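Local coordinates for protein transcriptional regulator, HTH_3 family (Vibrio cholerae, PDB 1Y9Q) that probably regulates transcription by binding DNA through a helix-turn-helix domain, and carries a cupin domain that binds zinc, beside a D-methionine site, at residues H146-Q149 / H153-F156; D28-L33 / S61-S66. All blocks are in the same frame, centred on the assembly; numbering follows the deposited sequence.

Contact 1 of 2, residues H146-Q149 / H153-F156; sequences HELQ and HIRF
With CG1 of Ile154 anti to the backbone N (chi1 -161°), its CG2 methyl falls between that N and the carbonyl carbon and meets Leu148 CD1, while CG1 carries CD1 toward His146. The side chains of Ile154 and Leu148 both start out toward the opposite strand. Their closest touch is methyl to methyl, Leu148 CD1 to Ile154 CG2 at 3.8 Å, with the two side chains crossing at about a right angle. The second branch of Ile154 serves another neighbour: its extended CG1 arm brings CD1 to within 4.2 Å of His146 CD2, an oblique approach to the imidazole. One beta-branched residue thus reaches Leu148 with its short arm and His146 with its long one, which is why isoleucine suits a place between two neighbours. Leu148 CD2 lies 4.3 Å from His153 O, a loose contact.

The strand axes approach to 8.4 Å and run roughly antiparallel, at 146°, but no hydrogen bond joins them. Side chains fill the interval instead, as between the two sheets of the cupin barrel. With a short loop joining the strands, this is the arrangement of a beta arch: the chain leaves one sheet and enters the other. His146 ND1 bonds to Val139 O, and the ring stacks on Phe141.

Within the cupin domain, strand 144-148 is an outer strand of its sheet and bonds to strand 137-141 through its backbone. Strand 153-157, at the border of the other sheet, pairs similarly with strand 127-134. Ile130, Val132 and Val139 also touch Leu148, and Phe141 touches Ile154, continuing the apolar layer between the sheets.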
loop_
_atom_site.group_PDB
_atom_site.type_symbol
_atom_site.label_atom_id
_atom_site.label_comp_id
_atom_site.label_asym_id
_atom_site.label_seq_id
_atom_site.Cartn_x
_atom_site.Cartn_y
_atom_site.Cartn_z
ATOM N N HIS A 146 -8.726 -7.794 7.452
ATOM C CA HIS A 146 -9.599 -8.905 7.801
ATOM C C HIS A 146 -8.734 -9.882 8.594
ATOM O O HIS A 146 -7.736 -10.380 8.081
ATOM C CB HIS A 146 -10.142 -9.581 6.535
ATOM C CG HIS A 146 -10.794 -8.631 5.578
ATOM N ND1 HIS A 146 -10.079 -7.708 4.843
ATOM C CD2 HIS A 146 -12.096 -8.436 5.261
ATOM C CE1 HIS A 146 -10.913 -6.985 4.117
ATOM N NE2 HIS A 146 -12.144 -7.406 4.351
ATOM N N GLU A 147 -9.105 -10.135 9.847
ATOM C CA GLU A 147 -8.335 -11.043 10.698
ATOM C C GLU A 147 -8.751 -12.489 10.457
ATOM O O GLU A 147 -9.939 -12.803 10.379
ATOM C CB GLU A 147 -8.523 -10.678 12.176
ATOM C CG GLU A 147 -7.232 -10.747 12.987
ATOM C CD GLU A 147 -7.369 -10.187 14.402
ATOM O OE1 GLU A 147 -8.264 -9.340 14.645
ATOM O OE2 GLU A 147 -6.561 -10.586 15.269
ATOM N N LEU A 148 -7.755 -13.361 10.337
ATOM C CA LEU A 148 -7.990 -14.774 10.080
ATOM C C LEU A 148 -7.180 -15.659 11.019
ATOM O O LEU A 148 -5.966 -15.505 11.133
ATOM C CB LEU A 148 -7.600 -15.110 8.639
ATOM C CG LEU A 148 -8.250 -14.309 7.513
ATOM C CD1 LEU A 148 -7.556 -14.645 6.197
ATOM C CD2 LEU A 148 -9.728 -14.628 7.447
ATOM N N GLN A 149 -7.858 -16.593 11.676
ATOM C CA GLN A 149 -7.194 -17.518 12.586
ATOM C C GLN A 149 -6.909 -18.812 11.834
ATOM O O GLN A 149 -7.337 -18.976 10.686
ATOM C CB GLN A 149 -8.092 -17.822 13.781
ATOM C CG GLN A 149 -8.517 -16.595 14.565
ATOM C CD GLN A 149 -9.464 -16.947 15.689
ATOM O OE1 GLN A 149 -9.133 -17.747 16.563
ATOM N NE2 GLN A 149 -10.653 -16.354 15.671
ATOM N N HIS A 153 -10.332 -18.914 6.084
ATOM C CA HIS A 153 -9.970 -18.654 4.700
ATOM C C HIS A 153 -10.777 -17.511 4.122
ATOM O O HIS A 153 -11.809 -17.132 4.666
ATOM C CB HIS A 153 -10.221 -19.919 3.886
ATOM C CG HIS A 153 -11.544 -20.554 4.176
ATOM N ND1 HIS A 153 -12.736 -20.052 3.696
ATOM C CD2 HIS A 153 -11.871 -21.615 4.952
ATOM C CE1 HIS A 153 -13.737 -20.776 4.162
ATOM N NE2 HIS A 153 -13.237 -21.732 4.928
ATOM N N ILE A 154 -10.299 -16.963 3.014
ATOM C CA ILE A 154 -10.987 -15.855 2.370
ATOM C C ILE A 154 -10.392 -15.657 0.981
ATOM O O ILE A 154 -9.277 -16.103 0.713
ATOM C CB ILE A 154 -10.788 -14.563 3.203
ATOM C CG1 ILE A 154 -11.844 -13.516 2.844
ATOM C CG2 ILE A 154 -9.388 -14.004 2.966
ATOM C CD1 ILE A 154 -11.805 -12.296 3.755
ATOM N N ARG A 155 -11.148 -15.024 0.090
ATOM C CA ARG A 155 -10.633 -14.723 -1.238
ATOM C C ARG A 155 -10.965 -13.275 -1.535
ATOM O O ARG A 155 -11.908 -12.718 -0.966
ATOM C CB ARG A 155 -11.214 -15.652 -2.317
ATOM C CG ARG A 155 -12.727 -15.705 -2.432
ATOM C CD ARG A 155 -13.131 -16.147 -3.845
ATOM N NE ARG A 155 -13.216 -15.001 -4.747
ATOM C CZ ARG A 155 -13.400 -15.082 -6.063
ATOM N NH1 ARG A 155 -13.507 -16.261 -6.659
ATOM N NH2 ARG A 155 -13.519 -13.972 -6.777
ATOM N N PHE A 156 -10.187 -12.658 -2.416
ATOM C CA PHE A 156 -10.411 -11.261 -2.752
ATOM C C PHE A 156 -9.812 -10.906 -4.103
ATOM O O PHE A 156 -8.946 -11.617 -4.614
ATOM C CB PHE A 156 -9.793 -10.369 -1.666
ATOM C CG PHE A 156 -8.297 -10.492 -1.551
ATOM C CD1 PHE A 156 -7.453 -9.609 -2.227
ATOM C CD2 PHE A 156 -7.728 -11.491 -0.764
ATOM C CE1 PHE A 156 -6.064 -9.719 -2.116
ATOM C CE2 PHE A 156 -6.346 -11.609 -0.649
ATOM C CZ PHE A 156 -5.511 -10.723 -1.324
#

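Contact 2 of 2, residues D28-L33 / S61-S66; sequences DATAQL and SGLEAS
Leu33 and Gly62 carry most of this contact: the side chain of Leu33 packs on the backbone of Gly62, and Leu33 O on Gly62 CA. Their CA atoms are only 4.7 Å apart, a separation at which helix 27-34 rests almost directly on the last turn of helix 53-63. Glycine suits the position because the side facing Leu33 carries no side chain, and its bare CA comes to 3.5 Å from Leu33 O. In return the leucine lies over the carbonyl of Gly62: Leu33 CB is 3.6 Å from Gly62 O, and Leu33 CD1 stands 3.9 Å from the same oxygen.

Leu63 is the third large contributor. Its CG lies anti to the carbonyl carbon (chi1 -64°), which brings the end of the side chain closer to helix 27-34, where CD2 meets Thr30 CG2 at 4.0 Å. Threonine fits here by dividing its roles: the methyl packs on Leu63, while OG1 bonds to Ser26 O. Leu25 touches Thr30, Leu33 and Leu63 alike, and Leu16 of helix 5-22 backs Leu63.

Just beyond, Glu64 takes a positive phi of 57° and ends the helix in a Schellman motif, with Glu64 N bonded to Ser61 O at 3.1 Å. Leu63 O is bound by Arg23 NE.

No hydrogen bond or salt bridge crosses between the two segments. The chemistry is that of carbon against carbon and carbon against carbonyl oxygen, which suggests that close fit, rather than polar pairing, largely sets how the first helix of the helix-turn-helix unit sits against helix 53-63.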
loop_
_atom_site.group_PDB
_atom_site.type_symbol
_atom_site.label_atom_id
_atom_site.label_comp_id
_atom_site.label_asym_id
_atom_site.label_seq_id
_atom_site.Cartn_x
_atom_site.Cartn_y
_atom_site.Cartn_z
ATOM N N ASP A 28 11.646 2.461 -20.772
ATOM C CA ASP A 28 10.707 3.524 -20.435
ATOM C C ASP A 28 9.261 3.044 -20.522
ATOM O O ASP A 28 8.429 3.396 -19.684
ATOM C CB ASP A 28 10.900 4.731 -21.357
ATOM C CG ASP A 28 10.153 5.960 -20.865
ATOM O OD1 ASP A 28 10.516 6.489 -19.790
ATOM O OD2 ASP A 28 9.198 6.392 -21.545
ATOM N N ALA A 29 8.956 2.241 -21.538
ATOM C CA ALA A 29 7.601 1.730 -21.695
ATOM C C ALA A 29 7.290 0.765 -20.551
ATOM O O ALA A 29 6.165 0.708 -20.060
ATOM C CB ALA A 29 7.457 1.019 -23.037
ATOM N N THR A 30 8.299 0.009 -20.133
ATOM C CA THR A 30 8.128 -0.944 -19.043
ATOM C C THR A 30 7.923 -0.177 -17.739
ATOM O O THR A 30 7.179 -0.605 -16.857
ATOM C CB THR A 30 9.361 -1.872 -18.931
ATOM O OG1 THR A 30 9.543 -2.567 -20.173
ATOM C CG2 THR A 30 9.164 -2.892 -17.820
ATOM N N ALA A 31 8.575 0.972 -17.628
ATOM C CA ALA A 31 8.436 1.802 -16.439
ATOM C C ALA A 31 6.988 2.278 -16.322
ATOM O O ALA A 31 6.387 2.214 -15.248
ATOM C CB ALA A 31 9.381 2.997 -16.526
ATOM N N GLN A 32 6.420 2.738 -17.434
ATOM C CA GLN A 32 5.041 3.227 -17.440
ATOM C C GLN A 32 4.039 2.129 -17.098
ATOM O O GLN A 32 3.073 2.357 -16.363
ATOM C CB GLN A 32 4.689 3.823 -18.807
ATOM C CG GLN A 32 5.559 4.997 -19.214
ATOM C CD GLN A 32 5.568 6.106 -18.177
ATOM O OE1 GLN A 32 4.519 6.639 -17.815
ATOM N NE2 GLN A 32 6.758 6.459 -17.697
ATOM N N LEU A 33 4.277 0.937 -17.633
ATOM C CA LEU A 33 3.398 -0.201 -17.395
ATOM C C LEU A 33 3.409 -0.691 -15.952
ATOM O O LEU A 33 2.356 -0.981 -15.384
ATOM C CB LEU A 33 3.787 -1.373 -18.303
ATOM C CG LEU A 33 3.528 -1.244 -19.804
ATOM C CD1 LEU A 33 4.165 -2.416 -20.530
ATOM C CD2 LEU A 33 2.025 -1.191 -20.061
ATOM N N SER A 61 3.146 -7.715 -12.789
ATOM C CA SER A 61 1.807 -7.201 -13.055
ATOM C C SER A 61 1.781 -6.297 -14.285
ATOM O O SER A 61 0.902 -6.420 -15.137
ATOM C CB SER A 61 1.286 -6.440 -11.833
ATOM O OG SER A 61 1.148 -7.308 -10.718
ATOM N N GLY A 62 2.754 -5.396 -14.380
ATOM C CA GLY A 62 2.814 -4.489 -15.515
ATOM C C GLY A 62 3.091 -5.198 -16.826
ATOM O O GLY A 62 2.621 -4.780 -17.887
ATOM N N LEU A 63 3.855 -6.281 -16.756
ATOM C CA LEU A 63 4.199 -7.059 -17.945
ATOM C C LEU A 63 3.142 -8.116 -18.231
ATOM O O LEU A 63 3.216 -8.816 -19.240
ATOM C CB LEU A 63 5.550 -7.747 -17.747
ATOM C CG LEU A 63 6.771 -6.842 -17.584
ATOM C CD1 LEU A 63 7.982 -7.674 -17.181
ATOM C CD2 LEU A 63 7.028 -6.105 -18.893
ATOM N N GLU A 64 2.160 -8.215 -17.336
ATOM C CA GLU A 64 1.089 -9.199 -17.444
ATOM C C GLU A 64 1.704 -10.590 -17.503
ATOM O O GLU A 64 1.356 -11.422 -18.348
ATOM C CB GLU A 64 0.232 -8.922 -18.673
ATOM C CG GLU A 64 -0.365 -7.523 -18.645
ATOM C CD GLU A 64 -1.273 -7.243 -19.819
ATOM O OE1 GLU A 64 -2.407 -7.765 -19.830
ATOM O OE2 GLU A 64 -0.844 -6.505 -20.733
ATOM N N ALA A 65 2.643 -10.814 -16.591
ATOM C CA ALA A 65 3.347 -12.083 -16.475
ATOM C C ALA A 65 3.102 -12.640 -15.081
ATOM O O ALA A 65 2.680 -11.915 -14.178
ATOM C CB ALA A 65 4.836 -11.874 -16.690
ATOM N N SER A 66 3.364 -13.928 -14.907
ATOM C CA SER A 66 3.178 -14.558 -13.607
ATOM C C SER A 66 4.437 -14.315 -12.789
ATOM O O SER A 66 5.467 -13.931 -13.335
ATOM C CB SER A 66 2.979 -16.056 -13.784
ATOM O OG SER A 66 4.141 -16.632 -14.353
#

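Overall arrangement
The two contacts belong to different domains and lie on opposite sides of the chain's centre, their centres 29 Å apart and their nearest atoms about 11 Å apart. Contact 2 joins helices of the DNA-binding type of domain; contact 1 joins the two sheets of the cupin. Neither includes a zinc ligand, but both lie near one: between side chains, Ile154 is about 8 Å from Glu128, Leu148 about 8 Å from Tyr164, and Gly62 about 9 Å from His122. Ile154 is about 11 Å from the metal and 12 Å from D-methionine, Gly62 about 14 Å from both. Helix 53-63 connects the regions, since Ile53 and Trp57 belong to the D-methionine pocket.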